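Local coordinates for ThiJ/pfpI family protein (Bacillus anthracis, PDB 3EFE), which is of unknown function but belongs to the DJ-1/PfpI family, whose members include chaperones, proteases and glyoxalase-type enzymes, at residues I53-M56 with R60-P63; A26-G31 with L77-G82. One frame throughout, in Å; residues are numbered along the deposited sequence.

Contact 1 (I53-M56 with R60-P63); sequences ITTM and RIKP
Ile53 and Ile61 face each other as a hydrogen-bonded antiparallel pair, and two backbone bonds join them. Ile53 N donates to Ile61 O over 3.1 Å, while Ile61 N returns a bond of 2.8 Å to Ile53 O. Ile53 O also receives a CA-H...O contact from Arg60 CA at 3.2 Å. Next along, Thr54 and Arg60 make a non-hydrogen-bonded pair with their side chains on the other face of the hairpin.

On that face the polar link is weak. Thr54 OG1 lies at the edge of the Arg60 guanidinium, near its plane, and Arg60 NE reaches Thr54 OG1 over 3.3 Å with a bent N-H...O angle of 128°. Arg60 gets there by curling its chain at chi2 and chi3, which brings CD alongside the same hydroxyl.

The isoleucine face is apolar. Ile53 places CG1 between its backbone N and carbonyl carbon (chi1 73°), and from there CD1 bends over to meet Ile61 CB at 4.0 Å. The CG2 branch of Ile53 instead touches Pro63 CG at 4.3 Å. Farther along, the methyl of Thr55 presses closely on the end of Ile61, CG2 to CD1 being 3.4 Å, with the two side chains roughly at right angles. Thr55 OG1 turns to Asp18 and to the amide of Leu59 in the connecting turn, tying the first strand's exit to both.

The hairpin of strands 53-54 and 60-61 rests beside the start of helix 18-30, where Thr55 touches Tyr21. Strand 60-61 and the residue after it meet the second subunit: Arg60 and Lys62 make backbone hydrogen bonds to it, and Ile61 packs on Ile61 of that subunit.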
loop_
_atom_site.group_PDB
_atom_site.type_symbol
_atom_site.label_atom_id
_atom_site.label_comp_id
_atom_site.label_asym_id
_atom_site.label_seq_id
_atom_site.Cartn_x
_atom_site.Cartn_y
_atom_site.Cartn_z
ATOM N N ILE D 53 -12.243 -6.800 -10.196
ATOM C CA ILE D 53 -11.092 -6.084 -10.736
ATOM C C ILE D 53 -9.881 -6.761 -10.148
ATOM O O ILE D 53 -9.977 -7.492 -9.178
ATOM C CB ILE D 53 -11.179 -4.573 -10.416
ATOM C CG1 ILE D 53 -10.893 -4.223 -8.940
ATOM C CG2 ILE D 53 -12.585 -4.095 -10.713
ATOM C CD1 ILE D 53 -9.459 -4.135 -8.529
ATOM N N THR D 54 -8.749 -6.580 -10.790
ATOM C CA THR D 54 -7.463 -7.148 -10.393
ATOM C C THR D 54 -6.469 -5.939 -10.241
ATOM O O THR D 54 -6.297 -5.122 -11.169
ATOM C CB THR D 54 -6.961 -8.098 -11.484
ATOM O OG1 THR D 54 -7.931 -9.129 -11.709
ATOM C CG2 THR D 54 -5.614 -8.764 -11.069
ATOM N N THR D 55 -5.870 -5.779 -9.079
ATOM C CA THR D 55 -4.944 -4.648 -8.894
ATOM C C THR D 55 -3.709 -4.873 -9.725
ATOM O O THR D 55 -3.540 -5.940 -10.209
ATOM C CB THR D 55 -4.597 -4.385 -7.385
ATOM O OG1 THR D 55 -3.834 -5.460 -6.874
ATOM C CG2 THR D 55 -5.882 -4.204 -6.537
ATOM N N MET D 56 -2.866 -3.853 -9.939
ATOM C CA MET D 56 -1.494 -4.059 -10.446
ATOM C C MET D 56 -0.717 -5.113 -9.707
ATOM O O MET D 56 0.088 -5.780 -10.322
ATOM C CB MET D 56 -0.684 -2.730 -10.453
ATOM C CG MET D 56 0.724 -2.765 -11.189
ATOM S SD MET D 56 1.543 -1.206 -10.977
ATOM C CE MET D 56 3.141 -1.615 -11.546
ATOM N N ARG D 60 -7.474 -9.801 -6.599
ATOM C CA ARG D 60 -8.831 -9.778 -7.184
ATOM C C ARG D 60 -9.858 -9.267 -6.180
ATOM O O ARG D 60 -10.112 -9.890 -5.178
ATOM C CB ARG D 60 -9.261 -11.140 -7.701
ATOM C CG ARG D 60 -8.171 -11.946 -8.449
ATOM C CD ARG D 60 -8.285 -12.017 -9.992
ATOM N NE ARG D 60 -9.641 -11.739 -10.519
ATOM C CZ ARG D 60 -10.785 -12.374 -10.212
ATOM N NH1 ARG D 60 -11.915 -11.962 -10.806
ATOM N NH2 ARG D 60 -10.840 -13.372 -9.315
ATOM N N ILE D 61 -10.458 -8.128 -6.477
ATOM C CA ILE D 61 -11.309 -7.452 -5.539
ATOM C C ILE D 61 -12.742 -7.344 -6.054
ATOM O O ILE D 61 -12.972 -7.026 -7.203
ATOM C CB ILE D 61 -10.713 -6.014 -5.240
ATOM C CG1 ILE D 61 -9.352 -6.179 -4.538
ATOM C CG2 ILE D 61 -11.723 -5.108 -4.483
ATOM C CD1 ILE D 61 -8.504 -4.863 -4.473
ATOM N N LYS D 62 -13.690 -7.504 -5.163
ATOM C CA LYS D 62 -15.101 -7.451 -5.480
ATOM C C LYS D 62 -15.575 -6.090 -5.090
ATOM O O LYS D 62 -15.554 -5.762 -3.890
ATOM C CB LYS D 62 -15.853 -8.536 -4.676
ATOM C CG LYS D 62 -17.370 -8.701 -4.954
ATOM C CD LYS D 62 -17.683 -8.859 -6.497
ATOM C CE LYS D 62 -19.222 -9.082 -6.829
ATOM N NZ LYS D 62 -19.972 -9.690 -5.672
ATOM N N PRO D 63 -15.955 -5.253 -6.083
ATOM C CA PRO D 63 -16.470 -3.936 -5.738
ATOM C C PRO D 63 -17.727 -4.064 -4.887
ATOM O O PRO D 63 -18.557 -4.969 -5.096
ATOM C CB PRO D 63 -16.768 -3.297 -7.112
ATOM C CG PRO D 63 -15.914 -3.982 -8.005
ATOM C CD PRO D 63 -15.943 -5.414 -7.544
#

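Contact 2 (A26-G31 with L77-G82); sequences AELNSG and LLILPG
Ala26 O, one turn before the end of helix 18-30, is gripped twice by the same residue. Ser30 OG donates to Ala26 O over 2.7 Å, in the carbonyl plane, and Ser30 N completes the regular helical bond to Ala26 O at 3.2 Å. The hydroxyl folds back because OG stands between the backbone N and the carbonyl carbon (chi1 67°); it also accepts from the amide of Arg32. Gly31, with positive phi, then takes the chain out of the helix.

Toward the sheet the contact is purely apolar and small, burying 75 Å² in all. Leu28 does the work on the helix side with one methyl. Leu28 CD1 meets Leu77 CD2 at 3.5 Å, tighter than usual for two methyl carbons, as the two leucines approach at a slant. Leu28 CD1 lies 4.5 Å from Ile79 CD1. Leu77 and Ile79, alternate residues of the strand, thus present their side chains to one side, and Ile79 also packs on Leu24 and Ile25 of the helix.

Strand 77-80 runs parallel between strands 8-11 and 107-111, deep in the sheet. This packing of a helix on the sheet is one layer of the alpha/beta sandwich expected of the DJ-1/PfpI family; helix 18-30 itself makes the beta-alpha-beta crossover from strand 8-11 to its neighbour 43-47.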
loop_
_atom_site.group_PDB
_atom_site.type_symbol
_atom_site.label_atom_id
_atom_site.label_comp_id
_atom_site.label_asym_id
_atom_site.label_seq_id
_atom_site.Cartn_x
_atom_site.Cartn_y
_atom_site.Cartn_z
ATOM N N ALA D 26 -6.461 2.179 5.029
ATOM C CA ALA D 26 -6.262 1.422 6.245
ATOM C C ALA D 26 -6.495 2.295 7.454
ATOM O O ALA D 26 -7.053 1.896 8.476
ATOM C CB ALA D 26 -4.837 0.828 6.218
ATOM N N GLU D 27 -6.065 3.523 7.402
ATOM C CA GLU D 27 -6.220 4.408 8.572
ATOM C C GLU D 27 -7.685 4.868 8.750
ATOM O O GLU D 27 -8.187 5.005 9.866
ATOM C CB GLU D 27 -5.309 5.629 8.416
ATOM C CG GLU D 27 -3.840 5.344 8.541
ATOM C CD GLU D 27 -3.445 4.633 9.829
ATOM O OE1 GLU D 27 -4.286 4.490 10.743
ATOM O OE2 GLU D 27 -2.275 4.228 9.937
ATOM N N LEU D 28 -8.330 5.110 7.624
ATOM C CA LEU D 28 -9.720 5.498 7.534
ATOM C C LEU D 28 -10.637 4.372 7.957
ATOM O O LEU D 28 -11.371 4.480 8.901
ATOM C CB LEU D 28 -10.046 5.936 6.092
ATOM C CG LEU D 28 -9.526 7.338 5.768
ATOM C CD1 LEU D 28 -9.772 7.605 4.333
ATOM C CD2 LEU D 28 -10.192 8.387 6.704
ATOM N N ASN D 29 -10.518 3.254 7.278
ATOM C CA ASN D 29 -11.424 2.151 7.562
ATOM C C ASN D 29 -11.259 1.599 9.014
ATOM O O ASN D 29 -12.212 1.161 9.635
ATOM C CB ASN D 29 -11.292 1.093 6.438
ATOM C CG ASN D 29 -12.357 0.053 6.473
ATOM O OD1 ASN D 29 -12.120 -1.119 6.819
ATOM N ND2 ASN D 29 -13.528 0.431 6.044
ATOM N N SER D 30 -10.048 1.602 9.559
ATOM C CA SER D 30 -9.882 1.177 10.940
ATOM C C SER D 30 -10.252 2.231 12.011
ATOM O O SER D 30 -10.647 1.851 13.126
ATOM C CB SER D 30 -8.430 0.734 11.197
ATOM O OG SER D 30 -7.548 1.808 11.118
ATOM N N GLY D 31 -10.020 3.509 11.708
ATOM C CA GLY D 31 -10.190 4.566 12.621
ATOM C C GLY D 31 -9.233 4.509 13.774
ATOM O O GLY D 31 -9.418 5.261 14.797
ATOM N N LEU D 77 -15.915 11.550 0.809
ATOM C CA LEU D 77 -14.529 11.399 0.295
ATOM C C LEU D 77 -14.525 10.422 -0.860
ATOM O O LEU D 77 -15.038 9.291 -0.724
ATOM C CB LEU D 77 -13.499 10.961 1.392
ATOM C CG LEU D 77 -12.029 10.583 0.932
ATOM C CD1 LEU D 77 -11.149 11.808 0.482
ATOM C CD2 LEU D 77 -11.326 9.754 2.075
ATOM N N LEU D 78 -13.938 10.861 -1.976
ATOM C CA LEU D 78 -13.669 9.979 -3.145
ATOM C C LEU D 78 -12.182 9.869 -3.464
ATOM O O LEU D 78 -11.587 10.827 -3.871
ATOM C CB LEU D 78 -14.379 10.475 -4.396
ATOM C CG LEU D 78 -14.237 9.641 -5.681
ATOM C CD1 LEU D 78 -14.786 8.221 -5.563
ATOM C CD2 LEU D 78 -14.872 10.416 -6.872
ATOM N N ILE D 79 -11.608 8.668 -3.234
ATOM C CA ILE D 79 -10.210 8.334 -3.561
ATOM C C ILE D 79 -10.046 7.791 -5.039
ATOM O O ILE D 79 -10.662 6.769 -5.460
ATOM C CB ILE D 79 -9.586 7.301 -2.550
ATOM C CG1 ILE D 79 -9.763 7.793 -1.129
ATOM C CG2 ILE D 79 -8.078 7.015 -2.860
ATOM C CD1 ILE D 79 -9.796 6.688 -0.038
ATOM N N LEU D 80 -9.198 8.468 -5.802
ATOM C CA LEU D 80 -8.838 7.954 -7.123
ATOM C C LEU D 80 -7.358 7.569 -7.179
ATOM O O LEU D 80 -6.488 8.420 -7.249
ATOM C CB LEU D 80 -9.186 8.934 -8.220
ATOM C CG LEU D 80 -10.477 9.735 -8.005
ATOM C CD1 LEU D 80 -10.362 11.007 -8.886
ATOM C CD2 LEU D 80 -11.721 8.863 -8.240
ATOM N N PRO D 81 -7.080 6.259 -7.197
ATOM C CA PRO D 81 -5.741 5.743 -7.363
ATOM C C PRO D 81 -5.237 5.827 -8.816
ATOM O O PRO D 81 -6.040 5.959 -9.746
ATOM C CB PRO D 81 -5.868 4.276 -6.965
ATOM C CG PRO D 81 -7.233 3.973 -7.077
ATOM C CD PRO D 81 -8.067 5.203 -7.095
ATOM N N GLY D 82 -3.909 5.801 -8.968
ATOM C CA GLY D 82 -3.274 5.523 -10.215
ATOM C C GLY D 82 -3.554 4.146 -10.762
ATOM O O GLY D 82 -4.080 3.240 -10.062
#

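In the fold
Contact 2 belongs to the core, its centre about 7 Å from that of the chain, where helix 18-30 packs on the main, mostly parallel sheet. Contact 1 lies farther out, its centre about 17 Å from that of the chain, but is still largely buried; it joins two short strands of a hairpin separate from that sheet. Along the chain the hairpin is nested inside the loop that contact 2 closes, yet the two do not touch. Their chemistry follows their place: backbone bonds dominate contact 1, methyl packing contact 2. Helix 18-30 links them, its first turns meeting the hairpin and its later turns the sheet. Both also reach the dimer interface, where Met56 of one subunit packs on Ser30 of the other.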